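PR domain zinc finger protein 2 (Homo sapiens, PDB 2QPW) catalyses S-adenosyl-L-methionine-dependent trimethylation of a histone H3 lysine through its PR (SET-related) domain, the part in this chain, and may also act as a DNA-binding transcription factor. Local coordinates at residues P28-L33 against K49-G54; T41-W46 against L100-W105; E18-V23 against T92-G97. All coordinates share one frame; numbering follows the deposited sequence. Where two conformers were deposited one is given.

Interaction 1. Residues P28-L33 against K49-G54; sequences PEEVRL and KPILKG
The ammonium group of Lys-49 sits near one carboxylate of the facing turn: its NZ is 4.2 Å from OE2 of Glu-29, just beyond a salt bridge. Glu-29 belongs to the type I beta turn Pro-28 to Val-31 that leads into strand 31-35, and the turn's own bond, from Val-31 N to Pro-28 O, is weak. Glu-30, next in the turn, bends away at chi2, and its OE1 makes a long, weak ion pair with Lys-55. With chi1 at 68°, CG of Lys-49 is laid beside CA of Glu-30 at 4.1 Å; a bend at chi3 (-81°) follows further out in the chain that ends at NZ. The extended side chain of Glu-29 meets that of Lys-49 at about a right angle.

Ile-51 supplies the other half of the contact, its CD1 set 3.8 Å from O of Glu-30 and 4.0 Å from CB of Glu-30. Thr-48, just before Lys-49, pairs its backbone with Glu-30 and bonds its hydroxyl to Glu-29 O, while Ile-51 pairs with Ile-131. In this way the contact joins the N-terminal hairpin of the PR domain to the loop before strand 56-57. No hydrogen bond links the two segments, which implies that van der Waals contact of the Lys-49 and Ile-51 side chains with the turn does most of the joining, with the solvent-facing charges probably adding a loose, screened attraction.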
loop_
_atom_site.group_PDB
_atom_site.type_symbol
_atom_site.label_atom_id
_atom_site.label_comp_id
_atom_site.label_asym_id
_atom_site.label_seq_id
_atom_site.Cartn_x
_atom_site.Cartn_y
_atom_site.Cartn_z
ATOM N N PRO A 28 -2.939 -1.678 13.467
ATOM C CA PRO A 28 -4.018 -1.248 14.347
ATOM C C PRO A 28 -5.213 -2.219 14.248
ATOM O O PRO A 28 -5.255 -3.052 13.352
ATOM C CB PRO A 28 -4.410 0.122 13.767
ATOM C CG PRO A 28 -4.137 -0.047 12.272
ATOM C CD PRO A 28 -2.869 -0.855 12.233
ATOM N N GLU A 29 -6.159 -2.091 15.180
ATOM C CA GLU A 29 -7.294 -3.014 15.273
ATOM C C GLU A 29 -8.106 -3.128 13.973
ATOM O O GLU A 29 -8.547 -4.234 13.640
ATOM C CB GLU A 29 -8.205 -2.585 16.430
ATOM C CG GLU A 29 -9.310 -3.596 16.809
ATOM C CD GLU A 29 -10.142 -3.152 18.009
ATOM O OE1 GLU A 29 -9.686 -2.289 18.793
ATOM O OE2 GLU A 29 -11.249 -3.701 18.190
ATOM N N GLU A 30 -8.299 -1.995 13.275
ATOM C CA GLU A 30 -9.173 -1.837 12.064
ATOM C C GLU A 30 -8.787 -2.683 10.875
ATOM O O GLU A 30 -9.579 -2.793 9.918
ATOM C CB GLU A 30 -9.055 -0.391 11.470
ATOM C CG GLU A 30 -9.388 0.733 12.330
ATOM C CD GLU A 30 -8.200 1.170 13.133
ATOM O OE1 GLU A 30 -7.543 2.147 12.735
ATOM O OE2 GLU A 30 -7.898 0.523 14.130
ATOM N N VAL A 31 -7.548 -3.192 10.869
ATOM C CA VAL A 31 -7.043 -3.948 9.714
ATOM C C VAL A 31 -6.397 -5.293 10.076
ATOM O O VAL A 31 -5.979 -5.511 11.246
ATOM C CB VAL A 31 -6.012 -3.088 8.845
ATOM C CG1 VAL A 31 -6.646 -1.745 8.465
ATOM C CG2 VAL A 31 -4.689 -2.876 9.592
ATOM N N ARG A 32 -6.320 -6.189 9.084
ATOM C CA ARG A 32 -5.587 -7.469 9.231
ATOM C C ARG A 32 -4.895 -7.805 7.918
ATOM O O ARG A 32 -5.329 -7.340 6.848
ATOM C CB ARG A 32 -6.556 -8.624 9.598
ATOM C CG ARG A 32 -7.505 -9.056 8.471
ATOM C CD ARG A 32 -8.203 -10.407 8.816
ATOM N NE ARG A 32 -9.107 -10.248 9.965
ATOM C CZ ARG A 32 -8.850 -10.680 11.204
ATOM N NH1 ARG A 32 -7.716 -11.330 11.485
ATOM N NH2 ARG A 32 -9.732 -10.471 12.168
ATOM N N LEU A 33 -3.837 -8.618 7.987
ATOM C CA LEU A 33 -3.176 -9.147 6.766
ATOM C C LEU A 33 -3.783 -10.486 6.337
ATOM O O LEU A 33 -4.030 -11.364 7.193
ATOM C CB LEU A 33 -1.660 -9.324 7.011
ATOM C CG LEU A 33 -0.875 -8.065 7.416
ATOM C CD1 LEU A 33 0.617 -8.388 7.351
ATOM C CD2 LEU A 33 -1.176 -6.888 6.488
ATOM N N LYS A 49 -13.463 -4.089 10.670
ATOM C CA LYS A 49 -14.583 -3.353 11.262
ATOM C C LYS A 49 -14.808 -2.081 10.426
ATOM O O LYS A 49 -13.963 -1.758 9.571
ATOM C CB LYS A 49 -14.248 -3.014 12.719
ATOM C CG LYS A 49 -13.138 -2.016 12.962
ATOM C CD LYS A 49 -12.828 -1.904 14.480
ATOM C CE LYS A 49 -13.835 -0.982 15.152
ATOM N NZ LYS A 49 -13.508 -0.570 16.561
ATOM N N PRO A 50 -15.940 -1.369 10.630
ATOM C CA PRO A 50 -16.168 -0.146 9.818
ATOM C C PRO A 50 -15.064 0.905 10.018
ATOM O O PRO A 50 -14.651 1.183 11.166
ATOM C CB PRO A 50 -17.514 0.400 10.352
ATOM C CG PRO A 50 -18.189 -0.795 10.955
ATOM C CD PRO A 50 -17.070 -1.636 11.551
ATOM N N ILE A 51 -14.592 1.463 8.905
ATOM C CA ILE A 51 -13.562 2.540 8.921
ATOM C C ILE A 51 -14.224 3.784 8.301
ATOM O O ILE A 51 -14.735 3.721 7.183
ATOM C CB ILE A 51 -12.270 2.132 8.108
ATOM C CG1 ILE A 51 -11.699 0.771 8.593
ATOM C CG2 ILE A 51 -11.171 3.251 8.239
ATOM C CD1 ILE A 51 -10.471 0.237 7.793
ATOM N N LEU A 52 -14.226 4.897 9.041
ATOM C CA LEU A 52 -14.775 6.176 8.573
ATOM C C LEU A 52 -13.985 6.811 7.413
ATOM O O LEU A 52 -12.773 6.600 7.271
ATOM C CB LEU A 52 -14.790 7.182 9.730
ATOM C CG LEU A 52 -15.357 6.755 11.103
ATOM C CD1 LEU A 52 -15.370 7.929 12.118
ATOM C CD2 LEU A 52 -16.718 6.202 10.906
ATOM N N LYS A 53 -14.671 7.593 6.593
ATOM C CA LYS A 53 -13.998 8.414 5.587
ATOM C C LYS A 53 -13.048 9.379 6.300
ATOM O O LYS A 53 -13.378 9.923 7.372
ATOM C CB LYS A 53 -15.039 9.181 4.766
ATOM C CG LYS A 53 -14.497 10.017 3.614
ATOM C CD LYS A 53 -15.670 10.716 2.872
ATOM C CE LYS A 53 -15.107 11.612 1.755
ATOM N NZ LYS A 53 -16.165 12.453 1.131
ATOM N N GLY A 54 -11.875 9.628 5.715
ATOM C CA GLY A 54 -10.877 10.491 6.356
ATOM C C GLY A 54 -9.900 9.890 7.376
ATOM O O GLY A 54 -9.005 10.601 7.861
#

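Interaction 2. Residues T41-W46 against L100-W105; sequences TRIGVW and LRYVNW
The backbones of Gly-44 and Tyr-102 come within 5.1 Å, CA to CA, where the segments run at 97° to one another, too steeply for sheet pairing. CA of Gly-44 instead gives a C-H...O contact to O of Tyr-102, 3.3 Å long. The same carbonyl takes a weak, well-bent hydrogen bond from NH1 of Arg-42, also 3.3 Å. The Arg-42 chain reaches across to residues 101-104, and the bend at chi3 (-78°) turns the guanidinium so that NE faces O of Ile-43 in a long, weak but straight bond. NH1 also donates to a water 2.9 Å away, in the guanidinium plane. The Asn-104 amide lies over one guanidinium face, planes 32° apart; its OD1 is 3.3 Å from NH2 of Arg-42, at an angle too poor for a hydrogen bond, and accepts instead from Trp-105 N, which helps to hold the amide.

Apolar contacts flank the polar ones. CG2 of Val-45 presses on the peptide between Tyr-102 and Val-103 and meets CG2 of Val-103 at 3.6 Å. CG2 of Ile-43 packs against CD1 of Tyr-102 at 3.7 Å. A second water accepts from N of Val-45 and N of Asn-104, bridging the two segments. Here the hairpin of strands 31-35 and 43-47 is joined to the turn that leads into strand 104-119. Polar groups facing each other across the segments meet through weak direct bonds and bound water, which suggests that the waters are integral to the joint.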
loop_
_atom_site.group_PDB
_atom_site.type_symbol
_atom_site.label_atom_id
_atom_site.label_comp_id
_atom_site.label_asym_id
_atom_site.label_seq_id
_atom_site.Cartn_x
_atom_site.Cartn_y
_atom_site.Cartn_z
ATOM N N THR A 41 -1.776 -14.389 -5.176
ATOM C CA THR A 41 -0.387 -14.909 -4.993
ATOM C C THR A 41 0.425 -14.021 -4.032
ATOM O O THR A 41 1.594 -14.349 -3.684
ATOM C CB THR A 41 0.391 -15.088 -6.335
ATOM O OG1 THR A 41 0.743 -13.804 -6.871
ATOM C CG2 THR A 41 -0.438 -15.914 -7.345
ATOM N N ARG A 42 -0.190 -12.906 -3.601
ATOM C CA ARG A 42 0.427 -12.011 -2.584
ATOM C C ARG A 42 -0.474 -11.670 -1.381
ATOM O O ARG A 42 -1.700 -11.882 -1.417
ATOM C CB ARG A 42 1.052 -10.742 -3.219
ATOM C CG ARG A 42 0.138 -9.836 -3.996
ATOM C CD ARG A 42 0.813 -8.474 -4.297
ATOM N NE ARG A 42 0.779 -7.629 -3.084
ATOM C CZ ARG A 42 1.079 -6.329 -3.028
ATOM N NH1 ARG A 42 0.995 -5.687 -1.864
ATOM N NH2 ARG A 42 1.418 -5.660 -4.113
ATOM N N ILE A 43 0.143 -11.179 -0.300
ATOM C CA ILE A 43 -0.597 -10.767 0.879
ATOM C C ILE A 43 -1.135 -9.366 0.652
ATOM O O ILE A 43 -0.449 -8.526 0.047
ATOM C CB ILE A 43 0.291 -10.866 2.170
ATOM C CG1 ILE A 43 0.641 -12.349 2.453
ATOM C CG2 ILE A 43 -0.381 -10.196 3.350
ATOM C CD1 ILE A 43 -0.640 -13.286 2.609
ATOM N N GLY A 44 -2.364 -9.134 1.119
ATOM C CA GLY A 44 -3.014 -7.809 1.078
ATOM C C GLY A 44 -3.542 -7.426 2.477
ATOM O O GLY A 44 -3.224 -8.090 3.467
ATOM N N VAL A 45 -4.275 -6.299 2.555
ATOM C CA VAL A 45 -4.762 -5.732 3.821
ATOM C C VAL A 45 -6.279 -5.579 3.729
ATOM O O VAL A 45 -6.781 -5.102 2.714
ATOM C CB VAL A 45 -4.140 -4.320 4.083
ATOM C CG1 VAL A 45 -4.523 -3.795 5.449
ATOM C CG2 VAL A 45 -2.575 -4.389 3.934
ATOM N N TRP A 46 -6.973 -5.975 4.798
ATOM C CA TRP A 46 -8.455 -6.032 4.837
ATOM C C TRP A 46 -9.024 -5.353 6.064
ATOM O O TRP A 46 -8.439 -5.416 7.145
ATOM C CB TRP A 46 -8.954 -7.492 4.827
ATOM C CG TRP A 46 -8.553 -8.270 3.612
ATOM C CD1 TRP A 46 -7.332 -8.788 3.357
ATOM C CD2 TRP A 46 -9.395 -8.649 2.509
ATOM N NE1 TRP A 46 -7.330 -9.458 2.144
ATOM C CE2 TRP A 46 -8.585 -9.381 1.599
ATOM C CE3 TRP A 46 -10.740 -8.404 2.178
ATOM C CZ2 TRP A 46 -9.086 -9.913 0.372
ATOM C CZ3 TRP A 46 -11.257 -8.940 0.953
ATOM C CH2 TRP A 46 -10.407 -9.665 0.063
ATOM N N LEU A 100 1.900 -1.040 5.801
ATOM C CA LEU A 100 1.426 -0.309 4.577
ATOM C C LEU A 100 1.975 -0.849 3.274
ATOM O O LEU A 100 1.298 -0.779 2.228
ATOM C CB LEU A 100 1.669 1.215 4.677
ATOM C CG LEU A 100 0.708 1.995 5.582
ATOM C CD1 LEU A 100 1.083 1.822 7.096
ATOM C CD2 LEU A 100 0.740 3.443 5.191
ATOM N N ARG A 101 3.154 -1.475 3.336
ATOM C CA ARG A 101 3.741 -2.173 2.158
ATOM C C ARG A 101 2.776 -3.179 1.486
ATOM O O ARG A 101 2.742 -3.354 0.238
ATOM C CB ARG A 101 4.993 -2.945 2.601
ATOM C CG ARG A 101 5.613 -3.806 1.455
ATOM C CD ARG A 101 6.565 -4.838 1.945
ATOM N NE ARG A 101 7.235 -5.547 0.857
ATOM C CZ ARG A 101 6.814 -6.667 0.269
ATOM N NH1 ARG A 101 5.680 -7.285 0.628
ATOM N NH2 ARG A 101 7.573 -7.208 -0.663
ATOM N N TYR A 102 2.003 -3.854 2.322
ATOM C CA TYR A 102 1.095 -4.928 1.871
ATOM C C TYR A 102 -0.239 -4.436 1.275
ATOM O O TYR A 102 -1.015 -5.257 0.744
ATOM C CB TYR A 102 0.860 -5.899 3.039
ATOM C CG TYR A 102 2.122 -6.644 3.411
ATOM C CD1 TYR A 102 2.454 -7.829 2.758
ATOM C CD2 TYR A 102 3.021 -6.141 4.389
ATOM C CE1 TYR A 102 3.639 -8.533 3.055
ATOM C CE2 TYR A 102 4.222 -6.824 4.683
ATOM C CZ TYR A 102 4.505 -8.024 4.035
ATOM O OH TYR A 102 5.647 -8.722 4.306
ATOM N N VAL A 103 -0.535 -3.128 1.370
ATOM C CA VAL A 103 -1.743 -2.561 0.702
ATOM C C VAL A 103 -1.556 -2.608 -0.829
ATOM O O VAL A 103 -0.665 -1.919 -1.409
ATOM C CB VAL A 103 -2.018 -1.109 1.157
ATOM C CG1 VAL A 103 -3.186 -0.464 0.373
ATOM C CG2 VAL A 103 -2.236 -1.041 2.689
ATOM N N ASN A 104 -2.362 -3.436 -1.486
ATOM C CA ASN A 104 -2.278 -3.569 -2.935
ATOM C C ASN A 104 -2.815 -2.337 -3.676
ATOM O O ASN A 104 -3.555 -1.538 -3.113
ATOM C CB ASN A 104 -3.005 -4.846 -3.395
ATOM C CG ASN A 104 -2.425 -5.434 -4.684
ATOM O OD1 ASN A 104 -1.504 -4.867 -5.300
ATOM N ND2 ASN A 104 -2.988 -6.577 -5.117
ATOM N N TRP A 105 -2.447 -2.195 -4.963
ATOM C CA TRP A 105 -2.904 -1.079 -5.786
ATOM C C TRP A 105 -4.214 -1.455 -6.516
ATOM O O TRP A 105 -4.359 -2.578 -7.031
ATOM C CB TRP A 105 -1.846 -0.764 -6.849
ATOM C CG TRP A 105 -0.620 -0.109 -6.341
ATOM C CD1 TRP A 105 0.445 -0.712 -5.697
ATOM C CD2 TRP A 105 -0.312 1.284 -6.407
ATOM N NE1 TRP A 105 1.395 0.231 -5.377
ATOM C CE2 TRP A 105 0.958 1.461 -5.802
ATOM C CE3 TRP A 105 -0.970 2.398 -6.948
ATOM C CZ2 TRP A 105 1.593 2.714 -5.745
ATOM C CZ3 TRP A 105 -0.335 3.635 -6.901
ATOM C CH2 TRP A 105 0.911 3.786 -6.270
HETATM O O HOH W 1 1.592 -2.977 -2.830
HETATM O O HOH W 2 -4.593 -4.867 -0.131
#

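Interaction 3. Residues E18-V23 against T92-G97; sequences EVPEHV and TDPEKG
His-22 and Glu-95 are brought together by their torsions: chi1 of 71° sets the imidazole between the backbone N and carbonyl carbon of His-22, and a bend at chi2 (-81°) turns the Glu-95 carboxylate back toward it. The setting is the meeting of a helix start with a short 3-10 segment. Pro-20 occupies the N-cap position of helix 21-25, while residues 94-96 form the 3-10 turn, opened by an Asx turn in which N of Glu-95 donates to OD1 of Asp-93 over 3.1 Å, approaching from above the carboxylate plane.

OE1 of Glu-95 reaches the imidazole edge near the ring plane, 3.4 Å from CE1 of His-22, with ring and carboxylate planes 36° apart. This is a carbon-to-oxygen approach and not a hydrogen bond; it would probably become more favourable if the imidazole were protonated. Alongside it the contact is apolar. The rings of Pro-20 and Pro-94 cross at about a right angle, CD of Pro-20 lying 3.9 Å from CB of Pro-94. Val-23 fills the next position: its CG2 sits over one face of the His-22 ring, offset toward the rim, and is 3.8 Å from O of Gly-97.

The Tyr-102 hydroxyl comes up against both prolines and Val-19. The contact thus fastens the short N-terminal helix to the loop between strands 85-90 and 104-119, with polar His-22 and Glu-95 on the exposed side and the prolines and Val-23 toward the interior. One water completes the seam: lying in the plane of the imidazole at its edge, it is 3.0 Å from NE2 of His-22 and donates to O of Glu-95 at 2.9 Å and to O of Gly-97 at 2.6 Å.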
loop_
_atom_site.group_PDB
_atom_site.type_symbol
_atom_site.label_atom_id
_atom_site.label_comp_id
_atom_site.label_asym_id
_atom_site.label_seq_id
_atom_site.Cartn_x
_atom_site.Cartn_y
_atom_site.Cartn_z
ATOM N N GLU A 18 5.385 -15.786 5.640
ATOM C CA GLU A 18 6.594 -15.012 5.311
ATOM C C GLU A 18 6.635 -13.529 5.718
ATOM O O GLU A 18 7.609 -12.826 5.413
ATOM C CB GLU A 18 7.001 -15.100 3.845
ATOM C CG GLU A 18 6.023 -15.589 2.873
ATOM C CD GLU A 18 5.927 -17.103 2.853
ATOM O OE1 GLU A 18 5.168 -17.611 2.011
ATOM O OE2 GLU A 18 6.586 -17.788 3.673
ATOM N N VAL A 19 5.587 -13.045 6.361
ATOM C CA VAL A 19 5.576 -11.642 6.765
ATOM C C VAL A 19 6.500 -11.540 8.008
ATOM O O VAL A 19 6.439 -12.441 8.873
ATOM C CB VAL A 19 4.154 -11.187 7.117
ATOM C CG1 VAL A 19 4.151 -9.720 7.622
ATOM C CG2 VAL A 19 3.221 -11.376 5.904
ATOM N N PRO A 20 7.358 -10.494 8.084
ATOM C CA PRO A 20 8.174 -10.330 9.311
ATOM C C PRO A 20 7.306 -10.260 10.574
ATOM O O PRO A 20 6.255 -9.622 10.566
ATOM C CB PRO A 20 8.889 -8.987 9.084
ATOM C CG PRO A 20 8.984 -8.852 7.577
ATOM C CD PRO A 20 7.670 -9.452 7.078
ATOM N N GLU A 21 7.743 -10.909 11.667
ATOM C CA GLU A 21 6.985 -10.877 12.910
ATOM C C GLU A 21 6.701 -9.464 13.397
ATOM O O GLU A 21 5.596 -9.165 13.852
ATOM C CB GLU A 21 7.714 -11.664 14.026
ATOM C CG GLU A 21 8.174 -13.043 13.589
ATOM C CD GLU A 21 7.065 -14.084 13.644
ATOM O OE1 GLU A 21 7.152 -15.068 12.852
ATOM O OE2 GLU A 21 6.130 -13.948 14.473
ATOM N N HIS A 22 7.689 -8.566 13.329
ATOM C CA HIS A 22 7.455 -7.215 13.843
ATOM C C HIS A 22 6.454 -6.426 13.005
ATOM O O HIS A 22 5.780 -5.514 13.523
ATOM C CB HIS A 22 8.770 -6.400 14.028
ATOM C CG HIS A 22 9.419 -5.991 12.742
ATOM N ND1 HIS A 22 10.247 -6.826 12.025
ATOM C CD2 HIS A 22 9.371 -4.823 12.053
ATOM C CE1 HIS A 22 10.675 -6.199 10.945
ATOM N NE2 HIS A 22 10.164 -4.981 10.941
ATOM N N VAL A 23 6.308 -6.801 11.732
ATOM C CA VAL A 23 5.295 -6.141 10.893
ATOM C C VAL A 23 3.864 -6.517 11.317
ATOM O O VAL A 23 2.974 -5.643 11.465
ATOM C CB VAL A 23 5.598 -6.406 9.394
ATOM C CG1 VAL A 23 4.448 -5.949 8.536
ATOM C CG2 VAL A 23 6.917 -5.673 9.024
ATOM N N THR A 92 10.419 -2.731 -0.974
ATOM C CA THR A 92 10.483 -4.030 -1.684
ATOM C C THR A 92 10.921 -5.177 -0.740
ATOM O O THR A 92 10.314 -6.262 -0.746
ATOM C CB THR A 92 11.381 -3.970 -2.979
ATOM O OG1 THR A 92 10.863 -2.983 -3.879
ATOM C CG2 THR A 92 11.384 -5.294 -3.696
ATOM N N ASP A 93 11.946 -4.907 0.084
ATOM C CA ASP A 93 12.370 -5.809 1.175
ATOM C C ASP A 93 11.473 -5.514 2.398
ATOM O O ASP A 93 11.538 -4.438 2.980
ATOM C CB ASP A 93 13.853 -5.541 1.512
ATOM C CG ASP A 93 14.371 -6.394 2.671
ATOM O OD1 ASP A 93 13.561 -7.128 3.299
ATOM O OD2 ASP A 93 15.602 -6.288 2.956
ATOM N N PRO A 94 10.608 -6.467 2.781
ATOM C CA PRO A 94 9.645 -6.112 3.847
ATOM C C PRO A 94 10.255 -5.843 5.241
ATOM O O PRO A 94 9.615 -5.191 6.071
ATOM C CB PRO A 94 8.720 -7.326 3.920
ATOM C CG PRO A 94 9.487 -8.456 3.370
ATOM C CD PRO A 94 10.467 -7.865 2.330
ATOM N N GLU A 95 11.473 -6.321 5.477
ATOM C CA GLU A 95 12.238 -5.956 6.680
ATOM C C GLU A 95 12.540 -4.462 6.808
ATOM O O GLU A 95 12.897 -3.989 7.897
ATOM C CB GLU A 95 13.560 -6.754 6.727
ATOM C CG GLU A 95 13.347 -8.278 6.875
ATOM C CD GLU A 95 13.072 -8.750 8.329
ATOM O OE1 GLU A 95 13.034 -7.945 9.285
ATOM O OE2 GLU A 95 12.900 -9.977 8.502
ATOM N N LYS A 96 12.422 -3.713 5.703
ATOM C CA LYS A 96 12.731 -2.284 5.679
ATOM C C LYS A 96 11.462 -1.438 5.723
ATOM O O LYS A 96 11.541 -0.212 5.752
ATOM C CB LYS A 96 13.542 -1.907 4.415
ATOM C CG LYS A 96 14.939 -2.620 4.290
ATOM C CD LYS A 96 15.767 -2.597 5.592
ATOM C CE LYS A 96 17.121 -3.303 5.406
ATOM N NZ LYS A 96 17.970 -2.515 4.465
ATOM N N GLY A 97 10.301 -2.093 5.705
ATOM C CA GLY A 97 8.998 -1.380 5.713
ATOM C C GLY A 97 8.057 -1.801 6.848
ATOM O O GLY A 97 8.492 -2.400 7.850
HETATM O O HOH W 3 10.732 -2.612 9.233
#

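From the N terminus, residues 18-23 come first and open the wide loop that interaction 3 closes at 92-97. Interaction 1 is nested within it, joining 28-33 to 49-54. Residues 41-46 lie inside that smaller loop but find their partner at 100-105, so interaction 2 crosses both of the others. Strands 31-35 and 43-47 unite interactions 1 and 2 in one antiparallel hairpin, where Arg-32 and Trp-46 pair through their backbones. Between interactions 2 and 3, Arg-101 reaches back to the carbonyl of Thr-92. Together the contacts tie the N-terminal helix and hairpin to the loop before strand 56-57 and to the approach and start of strand 104-119.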